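Long-range contacts in MIP07328p (Drosophila melanogaster, PDB 6FKK), which probably acts as a repulsive axon guidance cue, signalling between cells through semaphorin receptors that its extracellular sema domain is expected to bind: residues A[329-340]-A[354-365]; A[385-393]-A[450-458]. All blocks are in the same frame, centred on the assembly; numbering follows the deposited sequence.

Contact 1: residues A[329-340]-A[354-365]; sequences PVEREQVPKPRP and AVNFIKNHPLME
Pro336 lays its CD over one face of the Phe357 ring, 3.7 Å from the ring centroid and 21° off the normal, a CH-pi contact. Val330 meets the same ring at its edge, CG1 to CZ, while CG of Pro340 approaches CD2 obliquely at 3.7 Å. The phenyl group reaches the loop because its CG stands anti to the backbone N (chi1 -180°). Toward the start of the helix, Pro336 CB rests on Ala354 CB; one turn on, Pro340 CB touches Ile358 CD1. The pair joins a proline-rich loop of the sema domain, a beta-propeller, to the short helix 352-360 that follows it, well out from the centre of the chain. Just past the helix, His361 folds back to the opposite face of the Phe357 ring, and its ND1 donates to Phe357 O at 2.9 Å. That carbonyl also accepts from the backbone His361 N; the ND1 bond limits rotation of the imidazole, whose CD2 receives Val330 CG2 at 3.6 Å. The Glu365 carboxylate slants across the Pro329 ring, Glu365 CD 3.5 Å from Pro329 CD, while Glu365 OE1 forms a salt bridge with Lys318. Phe317 adds an edge-to-face stack to Phe357.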
loop_
_atom_site.group_PDB
_atom_site.type_symbol
_atom_site.label_atom_id
_atom_site.label_comp_id
_atom_site.label_asym_id
_atom_site.label_seq_id
_atom_site.Cartn_x
_atom_site.Cartn_y
_atom_site.Cartn_z
ATOM N N PRO A 329 -3.743 26.339 -15.358
ATOM C CA PRO A 329 -2.394 26.112 -14.826
ATOM C C PRO A 329 -1.492 27.326 -15.005
ATOM O O PRO A 329 -1.755 28.224 -15.809
ATOM C CB PRO A 329 -1.883 24.910 -15.636
ATOM C CG PRO A 329 -2.849 24.748 -16.775
ATOM C CD PRO A 329 -4.154 25.234 -16.243
ATOM N N VAL A 330 -0.406 27.337 -14.228
ATOM C CA VAL A 330 0.507 28.473 -14.222
ATOM C C VAL A 330 1.165 28.628 -15.587
ATOM O O VAL A 330 1.485 27.641 -16.263
ATOM C CB VAL A 330 1.553 28.296 -13.106
ATOM C CG1 VAL A 330 2.573 29.423 -13.128
ATOM C CG2 VAL A 330 0.869 28.236 -11.753
ATOM N N GLU A 331 1.353 29.881 -16.001
ATOM C CA GLU A 331 1.999 30.177 -17.273
ATOM C C GLU A 331 3.393 29.561 -17.324
ATOM O O GLU A 331 4.111 29.521 -16.321
ATOM C CB GLU A 331 2.079 31.692 -17.473
ATOM C CG GLU A 331 2.529 32.129 -18.857
ATOM C CD GLU A 331 2.491 33.636 -19.026
ATOM O OE1 GLU A 331 2.217 34.341 -18.031
ATOM O OE2 GLU A 331 2.732 34.116 -20.155
ATOM N N ARG A 332 3.773 29.077 -18.510
ATOM C CA ARG A 332 5.042 28.370 -18.656
ATOM C C ARG A 332 6.232 29.276 -18.365
ATOM O O ARG A 332 7.302 28.792 -17.981
ATOM C CB ARG A 332 5.143 27.775 -20.063
ATOM C CG ARG A 332 6.355 26.883 -20.290
ATOM C CD ARG A 332 6.121 25.900 -21.431
ATOM N NE ARG A 332 5.845 26.567 -22.701
ATOM C CZ ARG A 332 6.761 26.809 -23.633
ATOM N NH1 ARG A 332 8.020 26.440 -23.441
ATOM N NH2 ARG A 332 6.418 27.421 -24.760
ATOM N N GLU A 333 6.065 30.587 -18.526
ATOM C CA GLU A 333 7.127 31.547 -18.264
ATOM C C GLU A 333 7.179 31.994 -16.809
ATOM O O GLU A 333 8.101 32.728 -16.434
ATOM C CB GLU A 333 6.962 32.768 -19.171
ATOM C CG GLU A 333 6.999 32.446 -20.659
ATOM C CD GLU A 333 6.728 33.662 -21.523
ATOM O OE1 GLU A 333 6.481 34.747 -20.955
ATOM O OE2 GLU A 333 6.762 33.537 -22.766
ATOM N N GLN A 334 6.224 31.573 -15.983
ATOM C CA GLN A 334 6.190 31.971 -14.584
ATOM C C GLN A 334 6.914 30.989 -13.666
ATOM O O GLN A 334 7.166 31.324 -12.504
ATOM C CB GLN A 334 4.735 32.140 -14.126
ATOM C CG GLN A 334 4.564 32.913 -12.826
ATOM C CD GLN A 334 3.121 32.973 -12.363
ATOM O OE1 GLN A 334 2.194 32.873 -13.168
ATOM N NE2 GLN A 334 2.923 33.133 -11.058
ATOM N N VAL A 335 7.267 29.803 -14.152
ATOM C CA VAL A 335 7.975 28.821 -13.333
ATOM C C VAL A 335 9.402 29.310 -13.098
ATOM O O VAL A 335 9.982 29.969 -13.974
ATOM C CB VAL A 335 7.948 27.428 -13.982
ATOM C CG1 VAL A 335 6.513 26.937 -14.127
ATOM C CG2 VAL A 335 8.640 27.451 -15.339
ATOM N N PRO A 336 10.001 29.024 -11.931
ATOM C CA PRO A 336 11.343 29.544 -11.616
ATOM C C PRO A 336 12.431 29.064 -12.578
ATOM O O PRO A 336 12.183 28.240 -13.466
ATOM C CB PRO A 336 11.597 29.026 -10.198
ATOM C CG PRO A 336 10.222 28.821 -9.621
ATOM C CD PRO A 336 9.379 28.361 -10.772
ATOM N N LYS A 337 13.651 29.585 -12.400
ATOM C CA LYS A 337 14.700 29.375 -13.399
ATOM C C LYS A 337 15.143 27.917 -13.455
ATOM O O LYS A 337 15.149 27.340 -14.555
ATOM C CB LYS A 337 15.845 30.356 -13.148
ATOM C CG LYS A 337 15.332 31.719 -12.781
ATOM C CD LYS A 337 16.365 32.441 -12.012
ATOM C CE LYS A 337 17.670 32.469 -12.756
ATOM N NZ LYS A 337 18.103 33.868 -12.569
ATOM N N PRO A 338 15.501 27.257 -12.351
ATOM C CA PRO A 338 15.459 25.794 -12.354
ATOM C C PRO A 338 14.042 25.334 -12.062
ATOM O O PRO A 338 13.273 26.015 -11.380
ATOM C CB PRO A 338 16.424 25.405 -11.222
ATOM C CG PRO A 338 16.266 26.506 -10.249
ATOM C CD PRO A 338 16.013 27.767 -11.061
ATOM N N ARG A 339 13.686 24.192 -12.621
ATOM C CA ARG A 339 12.322 23.707 -12.459
ATOM C C ARG A 339 12.092 23.262 -11.020
ATOM O O ARG A 339 12.938 22.563 -10.452
ATOM C CB ARG A 339 12.042 22.557 -13.419
ATOM C CG ARG A 339 10.650 21.996 -13.255
ATOM C CD ARG A 339 10.244 21.128 -14.418
ATOM N NE ARG A 339 8.864 20.690 -14.256
ATOM C CZ ARG A 339 7.807 21.426 -14.579
ATOM N NH1 ARG A 339 6.588 20.946 -14.388
ATOM N NH2 ARG A 339 7.968 22.640 -15.092
ATOM N N PRO A 340 10.981 23.653 -10.396
ATOM C CA PRO A 340 10.693 23.165 -9.043
ATOM C C PRO A 340 10.518 21.656 -9.034
ATOM O O PRO A 340 10.040 21.057 -10.001
ATOM C CB PRO A 340 9.387 23.880 -8.671
ATOM C CG PRO A 340 9.332 25.063 -9.562
ATOM C CD PRO A 340 9.991 24.648 -10.844
ATOM N N ALA A 354 12.007 31.190 -5.638
ATOM C CA ALA A 354 11.848 29.836 -6.154
ATOM C C ALA A 354 11.285 28.903 -5.090
ATOM O O ALA A 354 10.495 28.004 -5.399
ATOM C CB ALA A 354 13.185 29.312 -6.677
ATOM N N VAL A 355 11.678 29.103 -3.830
ATOM C CA VAL A 355 11.162 28.262 -2.754
ATOM C C VAL A 355 9.715 28.622 -2.445
ATOM O O VAL A 355 8.870 27.739 -2.245
ATOM C CB VAL A 355 12.056 28.378 -1.507
ATOM C CG1 VAL A 355 11.504 27.521 -0.378
ATOM C CG2 VAL A 355 13.486 27.973 -1.837
ATOM N N ASN A 356 9.399 29.921 -2.402
ATOM C CA ASN A 356 8.020 30.334 -2.165
ATOM C C ASN A 356 7.093 29.856 -3.273
ATOM O O ASN A 356 5.915 29.580 -3.018
ATOM C CB ASN A 356 7.932 31.854 -2.023
ATOM C CG ASN A 356 8.318 32.337 -0.637
ATOM O OD1 ASN A 356 7.537 32.232 0.309
ATOM N ND2 ASN A 356 9.525 32.880 -0.513
ATOM N N PHE A 357 7.601 29.746 -4.503
ATOM C CA PHE A 357 6.767 29.284 -5.607
ATOM C C PHE A 357 6.309 27.848 -5.384
ATOM O O PHE A 357 5.114 27.544 -5.474
ATOM C CB PHE A 357 7.525 29.408 -6.928
ATOM C CG PHE A 357 6.736 28.955 -8.123
ATOM C CD1 PHE A 357 5.929 29.843 -8.813
ATOM C CD2 PHE A 357 6.802 27.640 -8.558
ATOM C CE1 PHE A 357 5.202 29.429 -9.912
ATOM C CE2 PHE A 357 6.078 27.221 -9.655
ATOM C CZ PHE A 357 5.276 28.117 -10.334
ATOM N N ILE A 358 7.250 26.945 -5.096
ATOM C CA ILE A 358 6.888 25.548 -4.896
ATOM C C ILE A 358 6.073 25.362 -3.624
ATOM O O ILE A 358 5.331 24.380 -3.502
ATOM C CB ILE A 358 8.146 24.659 -4.893
ATOM C CG1 ILE A 358 7.761 23.192 -5.092
ATOM C CG2 ILE A 358 8.932 24.836 -3.606
ATOM C CD1 ILE A 358 8.939 22.255 -5.147
ATOM N N LYS A 359 6.179 26.290 -2.669
ATOM C CA LYS A 359 5.279 26.272 -1.523
ATOM C C LYS A 359 3.893 26.776 -1.894
ATOM O O LYS A 359 2.900 26.355 -1.290
ATOM C CB LYS A 359 5.852 27.111 -0.381
ATOM C CG LYS A 359 7.133 26.559 0.220
ATOM C CD LYS A 359 7.590 27.403 1.398
ATOM C CE LYS A 359 8.808 26.795 2.075
ATOM N NZ LYS A 359 9.179 27.527 3.319
ATOM N N ASN A 360 3.804 27.669 -2.884
ATOM C CA ASN A 360 2.511 28.193 -3.309
ATOM C C ASN A 360 1.813 27.271 -4.300
ATOM O O ASN A 360 0.578 27.259 -4.357
ATOM C CB ASN A 360 2.678 29.581 -3.927
ATOM C CG ASN A 360 3.094 30.628 -2.912
ATOM O OD1 ASN A 360 2.763 30.530 -1.730
ATOM N ND2 ASN A 360 3.824 31.639 -3.371
ATOM N N HIS A 361 2.567 26.501 -5.082
ATOM C CA HIS A 361 2.004 25.628 -6.111
ATOM C C HIS A 361 2.541 24.212 -5.941
ATOM O O HIS A 361 3.317 23.725 -6.772
ATOM C CB HIS A 361 2.321 26.159 -7.510
ATOM C CG HIS A 361 2.103 27.631 -7.665
ATOM N ND1 HIS A 361 3.056 28.564 -7.319
ATOM C CD2 HIS A 361 1.042 28.331 -8.132
ATOM C CE1 HIS A 361 2.592 29.776 -7.567
ATOM N NE2 HIS A 361 1.373 29.663 -8.059
ATOM N N PRO A 362 2.138 23.513 -4.875
ATOM C CA PRO A 362 2.601 22.133 -4.692
ATOM C C PRO A 362 1.788 21.104 -5.458
ATOM O O PRO A 362 2.186 19.933 -5.498
ATOM C CB PRO A 362 2.459 21.926 -3.182
ATOM C CG PRO A 362 1.259 22.743 -2.836
ATOM C CD PRO A 362 1.271 23.946 -3.762
ATOM N N LEU A 363 0.672 21.497 -6.065
ATOM C CA LEU A 363 -0.225 20.570 -6.740
ATOM C C LEU A 363 -0.051 20.681 -8.248
ATOM O O LEU A 363 -0.114 21.780 -8.808
ATOM C CB LEU A 363 -1.678 20.847 -6.353
ATOM C CG LEU A 363 -2.728 19.952 -7.007
ATOM C CD1 LEU A 363 -2.444 18.495 -6.703
ATOM C CD2 LEU A 363 -4.115 20.343 -6.529
ATOM N N MET A 364 0.165 19.541 -8.898
ATOM C CA MET A 364 0.345 19.508 -10.340
ATOM C C MET A 364 -1.006 19.510 -11.048
ATOM O O MET A 364 -2.004 18.998 -10.533
ATOM C CB MET A 364 1.151 18.276 -10.752
ATOM C CG MET A 364 2.468 18.119 -10.005
ATOM S SD MET A 364 3.591 19.508 -10.251
ATOM C CE MET A 364 3.845 19.420 -12.020
ATOM N N GLU A 365 -1.025 20.097 -12.248
ATOM C CA GLU A 365 -2.278 20.260 -12.979
ATOM C C GLU A 365 -2.859 18.913 -13.392
ATOM O O GLU A 365 -4.038 18.630 -13.149
ATOM C CB GLU A 365 -2.054 21.148 -14.205
ATOM C CG GLU A 365 -3.294 21.355 -15.068
ATOM C CD GLU A 365 -4.347 22.219 -14.396
ATOM O OE1 GLU A 365 -4.005 22.941 -13.433
ATOM O OE2 GLU A 365 -5.517 22.178 -14.831
#

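Contact 2: residues A[385-393]-A[450-458]; sequences RLTAIAVHP and IRELVISTS
Thr387 binds a backbone carbonyl of segment 450-458 with its hydroxyl: OG1 donates to Ile450 O at 2.7 Å, in the carbonyl plane on a lone pair, with a C=O...O angle of 143°. The hydroxyl is brought there by its place between the backbone N and the carbonyl carbon (chi1 58°). Classic beta bulges lie close by on both strands, Thr387 and Ala388 facing Gly409, Arg451 and Glu452 facing Val465. Beyond this bond the contact is mostly apolar. Ala388 CB sits against Leu453 CG at 3.8 Å and also meets Ile450 CG2. Ala390 CB lies 3.7 Å from Leu453 CB and the same distance from Ile455 CD1, two small methyls thus receiving three branched side chains. The strands run nearly parallel, 13° apart with their axes 5.7 Å apart at closest approach, yet they belong to different four-stranded antiparallel sheets, blades of the sema beta-propeller. Each is an edge strand of its sheet and, by its place near the centre, the innermost strand of its blade; here the innermost strands of two blades meet. The second sheet also includes strand 18-21 from near the chain's start, joining early and late sequence in one blade. At the far end Thr457 sets CG2 over one face of the His392 ring, 3.6 Å from its centroid and 19° off the normal, a CH-pi contact. His392 ND1 is hydrogen-bonded to His476. An alanine at His392 would lose both the face under the Thr457 methyl and the imidazole partner of His476, and would probably leave those two side chains less firmly placed. Arg451 NH2 forms a salt bridge with Asp467, and Glu452 OE1 accepts from Ile30 N.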
loop_
_atom_site.group_PDB
_atom_site.type_symbol
_atom_site.label_atom_id
_atom_site.label_comp_id
_atom_site.label_asym_id
_atom_site.label_seq_id
_atom_site.Cartn_x
_atom_site.Cartn_y
_atom_site.Cartn_z
ATOM N N ARG A 385 -16.278 -3.785 1.270
ATOM C CA ARG A 385 -15.311 -2.952 0.571
ATOM C C ARG A 385 -13.941 -3.615 0.606
ATOM O O ARG A 385 -13.613 -4.340 1.550
ATOM C CB ARG A 385 -15.219 -1.554 1.199
ATOM C CG ARG A 385 -16.524 -0.773 1.223
ATOM C CD ARG A 385 -16.385 0.496 2.057
ATOM N NE ARG A 385 -17.577 1.340 1.995
ATOM C CZ ARG A 385 -17.718 2.371 1.167
ATOM N NH1 ARG A 385 -16.741 2.688 0.329
ATOM N NH2 ARG A 385 -18.835 3.087 1.177
ATOM N N LEU A 386 -13.139 -3.358 -0.423
ATOM C CA LEU A 386 -11.770 -3.850 -0.453
ATOM C C LEU A 386 -10.890 -3.027 0.476
ATOM O O LEU A 386 -11.071 -1.814 0.621
ATOM C CB LEU A 386 -11.212 -3.806 -1.874
ATOM C CG LEU A 386 -11.909 -4.663 -2.935
ATOM C CD1 LEU A 386 -11.196 -4.526 -4.271
ATOM C CD2 LEU A 386 -11.985 -6.125 -2.517
ATOM N N THR A 387 -9.923 -3.699 1.113
ATOM C CA THR A 387 -9.112 -3.056 2.149
ATOM C C THR A 387 -7.615 -3.302 1.993
ATOM O O THR A 387 -6.813 -2.451 2.395
ATOM C CB THR A 387 -9.561 -3.522 3.542
ATOM O OG1 THR A 387 -9.453 -4.949 3.632
ATOM C CG2 THR A 387 -11.000 -3.102 3.817
ATOM N N ALA A 388 -7.213 -4.437 1.423
ATOM C CA ALA A 388 -5.808 -4.815 1.342
ATOM C C ALA A 388 -5.459 -5.222 -0.084
ATOM O O ALA A 388 -6.333 -5.448 -0.924
ATOM C CB ALA A 388 -5.479 -5.955 2.318
ATOM N N ILE A 389 -4.157 -5.326 -0.348
ATOM C CA ILE A 389 -3.660 -5.614 -1.690
ATOM C C ILE A 389 -2.322 -6.331 -1.568
ATOM O O ILE A 389 -1.525 -6.042 -0.671
ATOM C CB ILE A 389 -3.540 -4.316 -2.519
ATOM C CG1 ILE A 389 -3.074 -4.610 -3.948
ATOM C CG2 ILE A 389 -2.613 -3.329 -1.832
ATOM C CD1 ILE A 389 -4.183 -5.059 -4.868
ATOM N N ALA A 390 -2.089 -7.281 -2.470
ATOM C CA ALA A 390 -0.822 -7.990 -2.570
ATOM C C ALA A 390 -0.756 -8.629 -3.949
ATOM O O ALA A 390 -1.788 -8.977 -4.528
ATOM C CB ALA A 390 -0.669 -9.048 -1.471
ATOM N N VAL A 391 0.459 -8.770 -4.474
ATOM C CA VAL A 391 0.670 -9.223 -5.845
ATOM C C VAL A 391 1.720 -10.323 -5.866
ATOM O O VAL A 391 2.770 -10.203 -5.225
ATOM C CB VAL A 391 1.103 -8.065 -6.767
ATOM C CG1 VAL A 391 1.345 -8.572 -8.180
ATOM C CG2 VAL A 391 0.063 -6.962 -6.769
ATOM N N HIS A 392 1.433 -11.400 -6.609
ATOM C CA HIS A 392 2.433 -12.385 -7.004
ATOM C C HIS A 392 2.787 -12.108 -8.458
ATOM O O HIS A 392 2.030 -12.497 -9.360
ATOM C CB HIS A 392 1.907 -13.813 -6.835
ATOM C CG HIS A 392 2.919 -14.877 -7.141
ATOM N ND1 HIS A 392 2.626 -16.223 -7.077
ATOM C CD2 HIS A 392 4.221 -14.794 -7.509
ATOM C CE1 HIS A 392 3.702 -16.922 -7.393
ATOM N NE2 HIS A 392 4.683 -16.078 -7.661
ATOM N N PRO A 393 3.903 -11.445 -8.741
ATOM C CA PRO A 393 4.144 -10.953 -10.098
ATOM C C PRO A 393 4.719 -12.005 -11.030
ATOM O O PRO A 393 5.485 -12.886 -10.629
ATOM C CB PRO A 393 5.150 -9.818 -9.878
ATOM C CG PRO A 393 5.907 -10.240 -8.669
ATOM C CD PRO A 393 4.922 -10.973 -7.788
ATOM N N ILE A 450 -9.780 -7.286 7.072
ATOM C CA ILE A 450 -8.423 -7.631 6.666
ATOM C C ILE A 450 -7.606 -6.349 6.564
ATOM O O ILE A 450 -7.920 -5.465 5.756
ATOM C CB ILE A 450 -8.417 -8.402 5.336
ATOM C CG1 ILE A 450 -9.130 -9.746 5.502
ATOM C CG2 ILE A 450 -6.995 -8.601 4.833
ATOM C CD1 ILE A 450 -9.172 -10.573 4.241
ATOM N N ARG A 451 -6.554 -6.248 7.376
ATOM C CA ARG A 451 -5.726 -5.049 7.426
ATOM C C ARG A 451 -4.592 -5.081 6.404
ATOM O O ARG A 451 -4.354 -4.087 5.709
ATOM C CB ARG A 451 -5.162 -4.866 8.839
ATOM C CG ARG A 451 -6.222 -4.626 9.905
ATOM C CD ARG A 451 -6.838 -3.242 9.771
ATOM N NE ARG A 451 -7.798 -2.963 10.835
ATOM C CZ ARG A 451 -9.118 -2.995 10.682
ATOM N NH1 ARG A 451 -9.642 -3.290 9.501
ATOM N NH2 ARG A 451 -9.916 -2.726 11.706
ATOM N N GLU A 452 -3.884 -6.204 6.298
ATOM C CA GLU A 452 -2.748 -6.316 5.395
ATOM C C GLU A 452 -2.693 -7.719 4.807
ATOM O O GLU A 452 -3.335 -8.650 5.300
ATOM C CB GLU A 452 -1.427 -5.994 6.108
ATOM C CG GLU A 452 -1.184 -4.512 6.346
ATOM C CD GLU A 452 -0.118 -4.263 7.394
ATOM O OE1 GLU A 452 -0.071 -5.024 8.383
ATOM O OE2 GLU A 452 0.672 -3.309 7.231
ATOM N N LEU A 453 -1.908 -7.858 3.738
ATOM C CA LEU A 453 -1.664 -9.141 3.090
ATOM C C LEU A 453 -0.177 -9.271 2.801
ATOM O O LEU A 453 0.428 -8.359 2.228
ATOM C CB LEU A 453 -2.464 -9.280 1.791
ATOM C CG LEU A 453 -3.986 -9.376 1.905
ATOM C CD1 LEU A 453 -4.613 -9.561 0.532
ATOM C CD2 LEU A 453 -4.380 -10.510 2.836
ATOM N N VAL A 454 0.405 -10.400 3.196
ATOM C CA VAL A 454 1.820 -10.685 2.991
ATOM C C VAL A 454 1.932 -11.974 2.194
ATOM O O VAL A 454 1.251 -12.960 2.500
ATOM C CB VAL A 454 2.578 -10.799 4.326
ATOM C CG1 VAL A 454 4.073 -10.941 4.077
ATOM C CG2 VAL A 454 2.287 -9.594 5.201
ATOM N N ILE A 455 2.794 -11.969 1.181
ATOM C CA ILE A 455 2.933 -13.086 0.259
ATOM C C ILE A 455 4.316 -13.697 0.428
ATOM O O ILE A 455 5.330 -12.994 0.329
ATOM C CB ILE A 455 2.708 -12.645 -1.196
ATOM C CG1 ILE A 455 1.217 -12.422 -1.461
ATOM C CG2 ILE A 455 3.288 -13.668 -2.157
ATOM C CD1 ILE A 455 0.906 -12.096 -2.905
ATOM N N SER A 456 4.353 -15.004 0.675
ATOM C CA SER A 456 5.585 -15.791 0.680
ATOM C C SER A 456 5.464 -16.812 -0.447
ATOM O O SER A 456 4.769 -17.824 -0.305
ATOM C CB SER A 456 5.808 -16.470 2.026
ATOM O OG SER A 456 6.961 -17.295 1.984
ATOM N N THR A 457 6.140 -16.547 -1.565
ATOM C CA THR A 457 5.995 -17.410 -2.732
ATOM C C THR A 457 6.687 -18.751 -2.527
ATOM O O THR A 457 6.182 -19.789 -2.971
ATOM C CB THR A 457 6.546 -16.712 -3.974
ATOM O OG1 THR A 457 7.869 -16.229 -3.706
ATOM C CG2 THR A 457 5.653 -15.548 -4.363
ATOM N N SER A 458 7.843 -18.750 -1.859
ATOM C CA SER A 458 8.596 -19.987 -1.689
ATOM C C SER A 458 7.848 -20.991 -0.822
ATOM O O SER A 458 7.948 -22.201 -1.053
ATOM C CB SER A 458 9.970 -19.687 -1.090
ATOM O OG SER A 458 9.848 -19.216 0.240
#

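How the contacts relate
Both contacts lie in the sema domain but share no element, their centres about 38 Å apart and their nearest atoms about 22 Å. Contact 2 is near the middle of the chain, about 9 Å from its centre, where strands of two sheets meet; contact 1 lies about 29 Å out, where a loop meets a helix close behind it in sequence. Each is partly buried. The peripheral contact relies on prolines around one large aromatic ring, the central one on alanine methyls against branched aliphatic chains, with one side-chain-to-backbone hydrogen bond added. A CH-pi contact occurs in both, over phenylalanine in contact 1 and histidine in contact 2.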